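Local coordinates for protein polyprenyl synthetase (Nonlabens dokdonensis, PDB 6KD7) that probably catalyses magnesium-dependent prenyl transfer to build geranylgeranyl pyrophosphate, at residues Val31-Asp36 with Glu92-Lys97; Ala61-Ile66 with Phe118-Lys123; Ala137-Glu142 with Ile165-Ser170; Val156-Tyr161 with Tyr238-Glu243. All blocks are in the same frame, centred on the assembly; numbering follows the deposited sequence.

Interaction 1 (Val31-Asp36 with Glu92-Lys97); sequences VHYILD and ETVHKK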
loop_
_atom_site.group_PDB
_atom_site.type_symbol
_atom_site.label_atom_id
_atom_site.label_comp_id
_atom_site.label_asym_id
_atom_site.label_seq_id
_atom_site.Cartn_x
_atom_site.Cartn_y
_atom_site.Cartn_z
ATOM N N VAL A 31 -2.617 -19.966 23.110
ATOM C CA VAL A 31 -3.647 -20.191 24.158
ATOM C C VAL A 31 -2.993 -19.905 25.517
ATOM O O VAL A 31 -3.587 -19.187 26.332
ATOM C CB VAL A 31 -4.195 -21.619 24.118
ATOM C CG1 VAL A 31 -5.172 -21.851 25.273
ATOM C CG2 VAL A 31 -4.823 -21.942 22.767
ATOM N N HIS A 32 -1.828 -20.474 25.771
ATOM C CA HIS A 32 -1.090 -20.242 27.051
ATOM C C HIS A 32 -0.775 -18.738 27.220
ATOM O O HIS A 32 -0.967 -18.178 28.324
ATOM C CB HIS A 32 0.141 -21.135 27.109
ATOM C CG HIS A 32 -0.232 -22.580 27.091
ATOM N ND1 HIS A 32 0.103 -23.430 26.030
ATOM C CD2 HIS A 32 -0.998 -23.310 27.919
ATOM C CE1 HIS A 32 -0.400 -24.620 26.262
ATOM N NE2 HIS A 32 -1.079 -24.567 27.392
ATOM N N TYR A 33 -0.382 -18.084 26.124
ATOM C CA TYR A 33 -0.063 -16.650 26.118
ATOM C C TYR A 33 -1.285 -15.856 26.554
ATOM O O TYR A 33 -1.182 -15.050 27.475
ATOM C CB TYR A 33 0.440 -16.228 24.748
ATOM C CG TYR A 33 0.754 -14.760 24.612
ATOM C CD1 TYR A 33 1.999 -14.260 24.960
ATOM C CD2 TYR A 33 -0.171 -13.886 24.082
ATOM C CE1 TYR A 33 2.315 -12.922 24.791
ATOM C CE2 TYR A 33 0.135 -12.553 23.884
ATOM C CZ TYR A 33 1.393 -12.059 24.233
ATOM O OH TYR A 33 1.660 -10.728 24.042
ATOM N N ILE A 34 -2.437 -16.031 25.909
ATOM C CA ILE A 34 -3.574 -15.133 26.232
ATOM C C ILE A 34 -4.092 -15.440 27.641
ATOM O O ILE A 34 -4.587 -14.496 28.308
ATOM C CB ILE A 34 -4.681 -15.160 25.165
ATOM C CG1 ILE A 34 -5.623 -13.973 25.391
ATOM C CG2 ILE A 34 -5.400 -16.508 25.139
ATOM C CD1 ILE A 34 -6.314 -13.550 24.166
ATOM N N LEU A 35 -3.998 -16.687 28.106
ATOM C CA LEU A 35 -4.493 -17.048 29.469
ATOM C C LEU A 35 -3.535 -16.545 30.542
ATOM O O LEU A 35 -3.941 -16.545 31.670
ATOM C CB LEU A 35 -4.675 -18.558 29.576
ATOM C CG LEU A 35 -5.805 -19.110 28.707
ATOM C CD1 LEU A 35 -5.817 -20.621 28.770
ATOM C CD2 LEU A 35 -7.148 -18.513 29.130
ATOM N N ASP A 36 -2.337 -16.102 30.173
ATOM C CA ASP A 36 -1.314 -15.629 31.118
ATOM C C ASP A 36 -1.228 -14.103 31.132
ATOM O O ASP A 36 -0.213 -13.621 31.569
ATOM C CB ASP A 36 0.033 -16.231 30.737
ATOM C CG ASP A 36 1.068 -16.114 31.841
ATOM O OD1 ASP A 36 0.681 -16.014 33.007
ATOM O OD2 ASP A 36 2.248 -16.108 31.510
ATOM N N GLU A 92 1.509 -7.446 23.553
ATOM C CA GLU A 92 1.053 -7.564 22.149
ATOM C C GLU A 92 -0.158 -8.502 22.083
ATOM O O GLU A 92 -0.171 -9.539 22.761
ATOM C CB GLU A 92 2.168 -8.063 21.241
ATOM C CG GLU A 92 3.147 -6.949 20.911
ATOM C CD GLU A 92 4.179 -7.247 19.843
ATOM O OE1 GLU A 92 4.403 -8.447 19.575
ATOM O OE2 GLU A 92 4.732 -6.243 19.272
ATOM N N THR A 93 -1.124 -8.154 21.253
ATOM C CA THR A 93 -2.246 -9.062 20.930
ATOM C C THR A 93 -1.708 -10.276 20.178
ATOM O O THR A 93 -0.643 -10.182 19.554
ATOM C CB THR A 93 -3.313 -8.275 20.200
ATOM O OG1 THR A 93 -2.656 -7.663 19.093
ATOM C CG2 THR A 93 -3.955 -7.272 21.134
ATOM N N VAL A 94 -2.468 -11.363 20.198
ATOM C CA VAL A 94 -2.073 -12.622 19.556
ATOM C C VAL A 94 -1.812 -12.366 18.081
ATOM O O VAL A 94 -0.817 -12.899 17.601
ATOM C CB VAL A 94 -3.141 -13.712 19.791
ATOM C CG1 VAL A 94 -2.933 -14.890 18.863
ATOM C CG2 VAL A 94 -3.148 -14.164 21.257
ATOM N N HIS A 95 -2.663 -11.610 17.377
ATOM C CA HIS A 95 -2.493 -11.469 15.905
ATOM C C HIS A 95 -1.274 -10.594 15.561
ATOM O O HIS A 95 -0.820 -10.662 14.414
ATOM C CB HIS A 95 -3.762 -10.958 15.272
ATOM C CG HIS A 95 -4.225 -9.667 15.805
ATOM N ND1 HIS A 95 -3.999 -8.480 15.105
ATOM C CD2 HIS A 95 -4.823 -9.347 16.962
ATOM C CE1 HIS A 95 -4.511 -7.484 15.788
ATOM N NE2 HIS A 95 -5.046 -7.997 16.938
ATOM N N LYS A 96 -0.835 -9.768 16.508
ATOM C CA LYS A 96 0.378 -8.931 16.346
ATOM C C LYS A 96 1.634 -9.744 16.666
ATOM O O LYS A 96 2.578 -9.656 15.912
ATOM C CB LYS A 96 0.267 -7.696 17.234
ATOM C CG LYS A 96 -0.650 -6.625 16.683
ATOM C CD LYS A 96 -0.494 -6.489 15.202
ATOM C CE LYS A 96 -0.663 -5.073 14.715
ATOM N NZ LYS A 96 -0.275 -4.965 13.292
ATOM N N LYS A 97 1.612 -10.504 17.759
ATOM C CA LYS A 97 2.762 -11.345 18.167
ATOM C C LYS A 97 2.977 -12.464 17.147
ATOM O O LYS A 97 4.115 -12.756 16.820
ATOM C CB LYS A 97 2.529 -11.906 19.566
ATOM C CG LYS A 97 3.609 -12.846 20.058
ATOM C CD LYS A 97 3.518 -13.114 21.528
ATOM C CE LYS A 97 4.503 -14.160 21.981
ATOM N NZ LYS A 97 5.890 -13.688 21.808
HETATM O O HOH W 1 4.042 -8.881 24.130
#

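Interaction 2 (Ala61-Ile66 with Phe118-Lys123); sequences AMNAAI and FEDYDK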
loop_
_atom_site.group_PDB
_atom_site.type_symbol
_atom_site.label_atom_id
_atom_site.label_comp_id
_atom_site.label_asym_id
_atom_site.label_seq_id
_atom_site.Cartn_x
_atom_site.Cartn_y
_atom_site.Cartn_z
ATOM N N ALA A 61 -17.059 -27.204 40.584
ATOM C CA ALA A 61 -17.383 -26.187 39.567
ATOM C C ALA A 61 -16.170 -25.824 38.693
ATOM O O ALA A 61 -16.337 -25.062 37.755
ATOM C CB ALA A 61 -17.952 -24.979 40.237
ATOM N N MET A 62 -14.999 -26.349 38.984
ATOM C CA MET A 62 -13.734 -25.782 38.487
ATOM C C MET A 62 -13.691 -25.929 36.956
ATOM O O MET A 62 -13.380 -24.937 36.309
ATOM C CB MET A 62 -12.519 -26.483 39.078
ATOM C CG MET A 62 -11.188 -25.761 38.824
ATOM S SD MET A 62 -11.154 -24.048 39.410
ATOM C CE MET A 62 -11.359 -24.277 41.183
ATOM N N ASN A 63 -13.948 -27.122 36.408
ATOM C CA ASN A 63 -13.856 -27.349 34.936
ATOM C C ASN A 63 -14.794 -26.352 34.224
ATOM O O ASN A 63 -14.343 -25.715 33.264
ATOM C CB ASN A 63 -14.099 -28.811 34.579
ATOM C CG ASN A 63 -12.891 -29.676 34.867
ATOM O OD1 ASN A 63 -11.857 -29.204 35.304
ATOM N ND2 ASN A 63 -12.999 -30.953 34.578
ATOM N N ALA A 64 -16.002 -26.137 34.725
ATOM C CA ALA A 64 -16.962 -25.193 34.138
ATOM C C ALA A 64 -16.453 -23.746 34.250
ATOM O O ALA A 64 -16.724 -22.935 33.325
ATOM C CB ALA A 64 -18.293 -25.301 34.799
ATOM N N ALA A 65 -15.869 -23.387 35.386
ATOM C CA ALA A 65 -15.247 -22.063 35.620
ATOM C C ALA A 65 -14.143 -21.840 34.570
ATOM O O ALA A 65 -14.106 -20.788 33.952
ATOM C CB ALA A 65 -14.656 -22.006 37.017
ATOM N N ILE A 66 -13.299 -22.825 34.368
ATOM C CA ILE A 66 -12.221 -22.746 33.367
ATOM C C ILE A 66 -12.838 -22.636 31.964
ATOM O O ILE A 66 -12.317 -21.813 31.183
ATOM C CB ILE A 66 -11.291 -23.933 33.517
ATOM C CG1 ILE A 66 -10.592 -23.853 34.875
ATOM C CG2 ILE A 66 -10.298 -23.988 32.351
ATOM C CD1 ILE A 66 -9.716 -25.061 35.180
ATOM N N PHE A 118 -16.570 -29.377 29.780
ATOM C CA PHE A 118 -17.836 -29.846 30.378
ATOM C C PHE A 118 -17.842 -31.386 30.499
ATOM O O PHE A 118 -18.699 -31.897 31.181
ATOM C CB PHE A 118 -19.036 -29.356 29.583
ATOM C CG PHE A 118 -19.158 -27.873 29.551
ATOM C CD1 PHE A 118 -18.896 -27.117 30.670
ATOM C CD2 PHE A 118 -19.556 -27.210 28.408
ATOM C CE1 PHE A 118 -19.006 -25.736 30.650
ATOM C CE2 PHE A 118 -19.630 -25.824 28.382
ATOM C CZ PHE A 118 -19.357 -25.086 29.505
ATOM N N GLU A 119 -16.938 -32.110 29.861
ATOM C CA GLU A 119 -17.125 -33.574 29.620
ATOM C C GLU A 119 -17.074 -34.404 30.911
ATOM O O GLU A 119 -17.677 -35.479 30.865
ATOM C CB GLU A 119 -16.124 -34.128 28.602
ATOM C CG GLU A 119 -16.501 -33.695 27.199
ATOM C CD GLU A 119 -15.485 -33.900 26.094
ATOM O OE1 GLU A 119 -14.531 -34.634 26.332
ATOM O OE2 GLU A 119 -15.767 -33.452 24.945
ATOM N N ASP A 120 -16.401 -33.964 31.985
ATOM C CA ASP A 120 -16.378 -34.717 33.273
ATOM C C ASP A 120 -17.699 -34.585 34.036
ATOM O O ASP A 120 -17.857 -35.340 34.941
ATOM C CB ASP A 120 -15.248 -34.312 34.213
ATOM C CG ASP A 120 -13.918 -34.728 33.664
ATOM O OD1 ASP A 120 -13.912 -35.526 32.715
ATOM O OD2 ASP A 120 -12.919 -34.236 34.160
ATOM N N TYR A 121 -18.604 -33.694 33.647
ATOM C CA TYR A 121 -19.890 -33.580 34.376
ATOM C C TYR A 121 -20.824 -34.749 34.042
ATOM O O TYR A 121 -20.658 -35.387 33.004
ATOM C CB TYR A 121 -20.498 -32.188 34.212
ATOM C CG TYR A 121 -19.654 -31.130 34.866
ATOM C CD1 TYR A 121 -19.653 -30.969 36.238
ATOM C CD2 TYR A 121 -18.794 -30.342 34.126
ATOM C CE1 TYR A 121 -18.854 -30.024 36.853
ATOM C CE2 TYR A 121 -17.982 -29.400 34.727
ATOM C CZ TYR A 121 -18.011 -29.238 36.097
ATOM O OH TYR A 121 -17.220 -28.312 36.693
ATOM N N ASP A 122 -21.738 -35.054 34.961
ATOM C CA ASP A 122 -22.754 -36.114 34.740
ATOM C C ASP A 122 -23.629 -35.643 33.572
ATOM O O ASP A 122 -23.636 -34.428 33.297
ATOM C CB ASP A 122 -23.520 -36.461 36.031
ATOM C CG ASP A 122 -24.482 -35.410 36.548
ATOM O OD1 ASP A 122 -25.250 -34.811 35.761
ATOM O OD2 ASP A 122 -24.490 -35.207 37.761
ATOM N N LYS A 123 -24.355 -36.570 32.945
ATOM C CA LYS A 123 -25.070 -36.381 31.666
ATOM C C LYS A 123 -26.112 -35.304 31.863
ATOM O O LYS A 123 -26.431 -34.574 30.919
ATOM C CB LYS A 123 -25.654 -37.714 31.183
ATOM C CG LYS A 123 -24.615 -38.614 30.514
ATOM C CD LYS A 123 -24.996 -40.094 30.347
ATOM C CE LYS A 123 -23.861 -40.960 29.809
ATOM N NZ LYS A 123 -22.504 -40.493 30.214
#

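Interaction 3 (Ala137-Glu142 with Ile165-Ser170); sequences ALEVCE and IKLKTS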
loop_
_atom_site.group_PDB
_atom_site.type_symbol
_atom_site.label_atom_id
_atom_site.label_comp_id
_atom_site.label_asym_id
_atom_site.label_seq_id
_atom_site.Cartn_x
_atom_site.Cartn_y
_atom_site.Cartn_z
ATOM N N ALA A 137 -23.152 -18.080 24.075
ATOM C CA ALA A 137 -22.078 -17.842 23.091
ATOM C C ALA A 137 -22.705 -17.203 21.835
ATOM O O ALA A 137 -22.192 -16.209 21.325
ATOM C CB ALA A 137 -21.376 -19.128 22.810
ATOM N N LEU A 138 -23.893 -17.645 21.439
ATOM C CA LEU A 138 -24.504 -17.187 20.183
ATOM C C LEU A 138 -25.035 -15.804 20.437
ATOM O O LEU A 138 -24.981 -14.979 19.504
ATOM C CB LEU A 138 -25.602 -18.133 19.715
ATOM C CG LEU A 138 -26.242 -17.781 18.366
ATOM C CD1 LEU A 138 -25.172 -17.740 17.264
ATOM C CD2 LEU A 138 -27.328 -18.804 17.997
ATOM N N GLU A 139 -25.467 -15.532 21.670
ATOM C CA GLU A 139 -25.956 -14.181 22.012
ATOM C C GLU A 139 -24.785 -13.189 21.939
ATOM O O GLU A 139 -24.995 -12.050 21.508
ATOM C CB GLU A 139 -26.561 -14.192 23.423
ATOM C CG GLU A 139 -27.976 -14.746 23.442
ATOM C CD GLU A 139 -28.529 -15.071 24.826
ATOM O OE1 GLU A 139 -27.732 -15.290 25.776
ATOM O OE2 GLU A 139 -29.742 -15.124 24.912
ATOM N N VAL A 140 -23.615 -13.598 22.423
ATOM C CA VAL A 140 -22.400 -12.750 22.409
ATOM C C VAL A 140 -22.106 -12.424 20.922
ATOM O O VAL A 140 -21.820 -11.265 20.641
ATOM C CB VAL A 140 -21.252 -13.435 23.169
ATOM C CG1 VAL A 140 -19.883 -12.793 22.924
ATOM C CG2 VAL A 140 -21.547 -13.442 24.671
ATOM N N CYS A 141 -22.215 -13.383 20.004
ATOM C CA CYS A 141 -22.019 -13.119 18.540
ATOM C C CYS A 141 -23.019 -12.049 18.064
ATOM O O CYS A 141 -22.618 -11.083 17.352
ATOM C CB CYS A 141 -22.122 -14.382 17.699
ATOM S SG CYS A 141 -20.813 -15.578 18.053
ATOM N N GLU A 142 -24.278 -12.153 18.474
ATOM C CA GLU A 142 -25.319 -11.203 18.054
ATOM C C GLU A 142 -24.980 -9.835 18.620
ATOM O O GLU A 142 -25.154 -8.843 17.912
ATOM C CB GLU A 142 -26.712 -11.636 18.494
ATOM C CG GLU A 142 -27.140 -12.938 17.847
ATOM C CD GLU A 142 -28.527 -13.435 18.253
ATOM O OE1 GLU A 142 -29.147 -12.748 19.094
ATOM O OE2 GLU A 142 -28.968 -14.498 17.717
ATOM N N ILE A 165 -25.444 -4.124 24.667
ATOM C CA ILE A 165 -24.468 -4.408 25.751
ATOM C C ILE A 165 -24.940 -5.581 26.622
ATOM O O ILE A 165 -24.075 -6.340 27.152
ATOM C CB ILE A 165 -24.114 -3.174 26.590
ATOM C CG1 ILE A 165 -25.318 -2.571 27.299
ATOM C CG2 ILE A 165 -23.347 -2.175 25.733
ATOM C CD1 ILE A 165 -24.903 -1.617 28.408
ATOM N N LYS A 166 -26.238 -5.832 26.683
ATOM C CA LYS A 166 -26.716 -7.013 27.433
ATOM C C LYS A 166 -26.166 -8.256 26.757
ATOM O O LYS A 166 -25.516 -9.094 27.459
ATOM C CB LYS A 166 -28.241 -7.048 27.500
ATOM C CG LYS A 166 -28.777 -8.276 28.231
ATOM C CD LYS A 166 -30.280 -8.312 28.296
ATOM C CE LYS A 166 -30.863 -9.595 27.784
ATOM N NZ LYS A 166 -32.284 -9.362 27.445
ATOM N N LEU A 167 -26.418 -8.386 25.450
ATOM C CA LEU A 167 -25.937 -9.555 24.653
ATOM C C LEU A 167 -24.407 -9.609 24.640
ATOM O O LEU A 167 -23.825 -10.703 24.757
ATOM C CB LEU A 167 -26.510 -9.459 23.235
ATOM C CG LEU A 167 -28.028 -9.592 23.148
ATOM C CD1 LEU A 167 -28.563 -9.265 21.775
ATOM C CD2 LEU A 167 -28.441 -11.006 23.494
ATOM N N LYS A 168 -23.741 -8.480 24.481
ATOM C CA LYS A 168 -22.290 -8.499 24.202
ATOM C C LYS A 168 -21.491 -8.714 25.493
ATOM O O LYS A 168 -20.395 -9.294 25.396
ATOM C CB LYS A 168 -21.858 -7.185 23.544
ATOM C CG LYS A 168 -20.478 -7.192 22.897
ATOM C CD LYS A 168 -19.936 -5.792 22.813
ATOM C CE LYS A 168 -19.348 -5.451 21.463
ATOM N NZ LYS A 168 -18.022 -4.788 21.572
ATOM N N THR A 169 -21.954 -8.150 26.606
ATOM C CA THR A 169 -21.146 -8.197 27.847
ATOM C C THR A 169 -21.868 -8.752 29.084
ATOM O O THR A 169 -21.175 -9.091 30.000
ATOM C CB THR A 169 -20.647 -6.790 28.192
ATOM O OG1 THR A 169 -21.767 -6.061 28.662
ATOM C CG2 THR A 169 -20.056 -6.046 27.019
ATOM N N SER A 170 -23.192 -8.811 29.110
ATOM C CA SER A 170 -23.905 -9.207 30.352
ATOM C C SER A 170 -24.378 -10.659 30.368
ATOM O O SER A 170 -24.265 -11.276 31.401
ATOM C CB SER A 170 -25.036 -8.281 30.602
ATOM O OG SER A 170 -24.572 -6.954 30.714
#

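Interaction 4 (Val156-Tyr161 with Tyr238-Glu243); sequences VSVPEY and YLKSIE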
loop_
_atom_site.group_PDB
_atom_site.type_symbol
_atom_site.label_atom_id
_atom_site.label_comp_id
_atom_site.label_asym_id
_atom_site.label_seq_id
_atom_site.Cartn_x
_atom_site.Cartn_y
_atom_site.Cartn_z
ATOM N N VAL A 156 -29.425 5.569 16.847
ATOM C CA VAL A 156 -29.461 4.427 17.810
ATOM C C VAL A 156 -30.186 4.833 19.099
ATOM O O VAL A 156 -29.788 5.811 19.702
ATOM C CB VAL A 156 -28.045 3.915 18.119
ATOM C CG1 VAL A 156 -28.060 2.908 19.252
ATOM C CG2 VAL A 156 -27.371 3.329 16.895
ATOM N N SER A 157 -31.212 4.078 19.491
ATOM C CA SER A 157 -31.984 4.360 20.728
ATOM C C SER A 157 -31.303 3.754 21.956
ATOM O O SER A 157 -30.543 2.809 21.804
ATOM C CB SER A 157 -33.399 3.896 20.624
ATOM O OG SER A 157 -33.469 2.490 20.709
ATOM N N VAL A 158 -31.598 4.307 23.127
ATOM C CA VAL A 158 -31.039 3.824 24.416
ATOM C C VAL A 158 -31.464 2.372 24.604
ATOM O O VAL A 158 -30.667 1.513 24.949
ATOM C CB VAL A 158 -31.477 4.763 25.549
ATOM C CG1 VAL A 158 -31.097 4.224 26.910
ATOM C CG2 VAL A 158 -30.860 6.130 25.335
ATOM N N PRO A 159 -32.730 2.028 24.342
ATOM C CA PRO A 159 -33.155 0.634 24.424
ATOM C C PRO A 159 -32.323 -0.278 23.527
ATOM O O PRO A 159 -31.959 -1.363 23.958
ATOM C CB PRO A 159 -34.635 0.650 24.026
ATOM C CG PRO A 159 -35.080 2.063 24.387
ATOM C CD PRO A 159 -33.860 2.952 24.171
ATOM N N GLU A 160 -32.034 0.149 22.307
ATOM C CA GLU A 160 -31.231 -0.693 21.378
ATOM C C GLU A 160 -29.805 -0.821 21.918
ATOM O O GLU A 160 -29.293 -1.904 21.902
ATOM C CB GLU A 160 -31.172 -0.076 19.990
ATOM C CG GLU A 160 -32.466 -0.190 19.203
ATOM C CD GLU A 160 -32.342 0.591 17.900
ATOM O OE1 GLU A 160 -31.983 1.776 17.943
ATOM O OE2 GLU A 160 -32.463 -0.033 16.860
ATOM N N TYR A 161 -29.215 0.261 22.409
ATOM C CA TYR A 161 -27.882 0.232 23.051
ATOM C C TYR A 161 -27.907 -0.744 24.257
ATOM O O TYR A 161 -26.956 -1.536 24.394
ATOM C CB TYR A 161 -27.416 1.634 23.469
ATOM C CG TYR A 161 -26.011 1.620 24.016
ATOM C CD1 TYR A 161 -24.917 1.487 23.154
ATOM C CD2 TYR A 161 -25.777 1.586 25.393
ATOM C CE1 TYR A 161 -23.619 1.403 23.651
ATOM C CE2 TYR A 161 -24.487 1.466 25.901
ATOM C CZ TYR A 161 -23.406 1.386 25.028
ATOM O OH TYR A 161 -22.156 1.255 25.544
ATOM N N TYR A 238 -22.770 9.132 25.436
ATOM C CA TYR A 238 -23.125 9.976 24.265
ATOM C C TYR A 238 -24.635 10.000 24.013
ATOM O O TYR A 238 -25.176 11.074 23.821
ATOM C CB TYR A 238 -22.405 9.488 23.010
ATOM C CG TYR A 238 -22.873 10.106 21.718
ATOM C CD1 TYR A 238 -23.887 9.532 20.980
ATOM C CD2 TYR A 238 -22.289 11.257 21.223
ATOM C CE1 TYR A 238 -24.317 10.083 19.788
ATOM C CE2 TYR A 238 -22.707 11.826 20.035
ATOM C CZ TYR A 238 -23.726 11.235 19.314
ATOM O OH TYR A 238 -24.152 11.774 18.146
ATOM N N LEU A 239 -25.287 8.845 24.095
ATOM C CA LEU A 239 -26.732 8.729 23.778
ATOM C C LEU A 239 -27.560 9.614 24.714
ATOM O O LEU A 239 -28.518 10.195 24.248
ATOM C CB LEU A 239 -27.148 7.259 23.868
ATOM C CG LEU A 239 -26.583 6.350 22.780
ATOM C CD1 LEU A 239 -26.986 4.910 23.018
ATOM C CD2 LEU A 239 -27.036 6.800 21.408
ATOM N N LYS A 240 -27.178 9.711 25.980
ATOM C CA LYS A 240 -27.907 10.524 26.988
ATOM C C LYS A 240 -27.553 12.004 26.788
ATOM O O LYS A 240 -28.447 12.835 26.880
ATOM C CB LYS A 240 -27.566 10.073 28.412
ATOM C CG LYS A 240 -28.039 8.683 28.786
ATOM C CD LYS A 240 -29.517 8.448 28.566
ATOM C CE LYS A 240 -30.380 9.059 29.645
ATOM N NZ LYS A 240 -31.806 8.884 29.284
ATOM N N SER A 241 -26.293 12.310 26.508
ATOM C CA SER A 241 -25.821 13.690 26.249
ATOM C C SER A 241 -26.614 14.326 25.097
ATOM O O SER A 241 -27.029 15.482 25.249
ATOM C CB SER A 241 -24.380 13.689 26.013
ATOM O OG SER A 241 -23.679 13.338 27.189
ATOM N N ILE A 242 -26.941 13.585 24.036
ATOM C CA ILE A 242 -27.605 14.201 22.863
ATOM C C ILE A 242 -29.105 14.333 23.099
ATOM O O ILE A 242 -29.768 14.809 22.189
ATOM C CB ILE A 242 -27.294 13.454 21.552
ATOM C CG1 ILE A 242 -27.817 12.020 21.530
ATOM C CG2 ILE A 242 -25.806 13.545 21.260
ATOM C CD1 ILE A 242 -27.960 11.429 20.124
ATOM N N GLU A 243 -29.643 13.883 24.229
ATOM C CA GLU A 243 -31.087 14.080 24.540
ATOM C C GLU A 243 -31.311 15.562 24.883
ATOM O O GLU A 243 -32.442 16.034 24.785
ATOM C CB GLU A 243 -31.529 13.141 25.657
ATOM C CG GLU A 243 -31.797 11.721 25.166
ATOM C CD GLU A 243 -32.081 10.708 26.268
ATOM O OE1 GLU A 243 -31.884 11.048 27.444
ATOM O OE2 GLU A 243 -32.516 9.594 25.948
#

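Interaction 1 (Val31-Asp36 with Glu92-Lys97)
The ring of Tyr33 carries Lys97 on one face and the carbonyl oxygen of Glu92 at its edge, close to its plane. In the mostly helical fold of this prenyltransferase family, the contact joins the end of helix 25-35 to the short helix 94-97, just after the small hairpin of strands 87-88 and 91-92. On the face, Lys97 CD lies 3.8 Å from the ring centroid, 26° off the normal, a CH-pi contact made by the aliphatic chain. CD sits nearest the rim, 3.5 Å from Tyr33 CE1. Val94 CG2 reaches Tyr33 CD2 obliquely at 4.1 Å. The tyrosine CG is anti to the backbone N (chi1 178°), which sends the ring toward segment 92-97. Trp98 meets the same ring edge to face. Beside it, Ile34 CB packs against Val94 CG2 at 4.3 Å, and both side chains also rest on Leu77 of helix 58-82. The Glu92 side chain leads away from this site: its OE2 is bound by Asn261 and His258 of the second subunit. Its backbone serves the tyrosine instead. Tyr33 OH donates to Glu92 O over 2.5 Å, in the carbonyl plane and on a lone pair, with a C=O...donor angle of 131°. One water completes the link: it donates to Tyr33 OH at 3.0 Å and accepts from Glu92 N at 3.0 Å.

Interaction 2 (Ala61-Ile66 with Phe118-Lys123)
Tyr121 and Ala64 make the one clear hydrogen bond between segments 61-66 and 118-123. Ala64 N donates to Tyr121 OH over 3.2 Å, with an N-H...acceptor angle of 156°. The helix is kinked here: the backbone N of Asn63 and of Ala64 have no bond to the preceding turn. The phenol oxygen also bonds to Asp60 O. The tyrosine CG is anti to the carbonyl carbon (chi1 -66°), which lets the ring run from the turn to the helix. A second polar approach lies at the rim, where Asn63 ND2 stands 3.3 Å from Asp120 OD2, the amide and carboxylate planes 44° apart. The apolar contacts centre on Ala64. Its CB is 4.1 Å from Tyr121 CE2 and 4.2 Å from Phe118 CE1, while its CA faces the edge of the Phe118 ring. A type I turn from Phe118 to Tyr121 brings both rings to the helix. Met179 and Ile183 of helix 158-183 pack around this group. A phenylalanine in place of Tyr121 would probably leave Ala64 N and Asp60 O without their shared mate. A regular helix would join these two directly; the inserted hydroxyl takes the place of that one bond and ties the loop to the kink.

Interaction 3 (Ala137-Glu142 with Ile165-Ser170)
Leu167 lies across the backbone of helix 123-150 at Glu139 and Val140. Its CB rests 3.5 Å from Glu139 O. CG is anti to the carbonyl carbon (chi1 -65°), which turns the fork toward Glu139. CD2 ends there against the aliphatic part of the glutamate, 3.7 Å from CB and 3.8 Å from CG of Glu139. The two side chains cross at about a right angle. The other methyl, CD1, comes only loosely near Glu142 OE1, at 4.4 Å. No hydrogen bond crosses the contact. Instead Val140 meets the backbone of the other helix: its CA makes a CA-H...O contact of 3.4 Å to Leu167 O, and Val140 CG2 lies 3.6 Å from the same oxygen. This closeness fits a helix pair whose local axes approach to 7.1 Å and cross at -124°. Within segment 165-170 a wider pi-type turn spans 166-170. There Ile165 O takes two bonds from Thr169, from OG1 and from N, on opposite faces of its plane. Lys168 starts away from the contact, and its NZ forms a salt bridge with Asp147; its side chain is about 4 Å from a bound magnesium ion. Tyr28 of the third subunit hydrogen-bonds Glu142 OE2. The crossing joins helices 123-150 and 158-183 in the helical bundle of the prenyl synthase fold, and helix 188-215 packs on Ile165 and Ser170.

Interaction 4 (Val156-Tyr161 with Tyr238-Glu243)
Leu239 fills the tight part of this contact, set against Val156, Val158 and Tyr161. Its CD1 is 3.3 Å from Tyr161 CB and 3.6 Å from Tyr161 CG, meeting the ring obliquely. CD2 reaches the backbone, 3.4 Å from Val156 O. The Leu239 and Val158 side chains pass in opposite directions, Leu239 CB 4.1 Å from Val158 CG2. The Tyr161 hydroxyl leads on to a hydrogen bond with Asp210. Tyr236, one turn earlier on helix 236-241, also packs on Val158 and Tyr161. The contact therefore sets the start of helix 158-183 against helix 236-241. A capping box of Ser157 and Glu160 closes that start. Ser157 N donates to Glu160 OE1 on its anti lone pair, and Glu160 N donates back to Ser157 OG at 3.2 Å. Glu160 OE2 also forms a salt bridge with Arg153.

The other side is looser and more exposed. Here the outer side of Val158 CG2 meets the margins of a charged pair: Lys240 CD is 4.2 Å away and Glu243 OE2 3.9 Å. Lys240 bends at chi2 and chi3 (-54° and -78°), which curls its chain back toward Val158. Its NZ then forms a salt bridge of 2.8 Å to Glu243 OE1, on the syn lone pair. With an alanine in place of Lys240, the Glu243 carboxylate would probably lose this mate and one flank of Val158 its cover. No hydrogen bond crosses between the segments. Apolar packing thus joins them, while the capping box and the Lys240-Glu243 pair each order their own segment.

The four contacts lie along one helical subunit and do not pack on one another. Interactions 3 and 4 both use helix 158-183, their segments adjoin in sequence, and their centres are about 19 Å apart. Helix 58-82 carries a segment of interaction 2 and packs on interaction 1; their nearest atoms are about 6 Å apart. The same helix brings His72 and Leu76 to the pyrophosphate pocket. Interaction 1 lies near that pocket but not in it, the Ile34 side chain about 8 Å from pyrophosphate. The side chains of Lys168 and Tyr161 are about 4 and 6 Å from magnesium. Interactions 2 and 4 lie on opposite sides of the chain's centre, about 40 Å between centres. Interactions 2 and 3 also touch the third subunit.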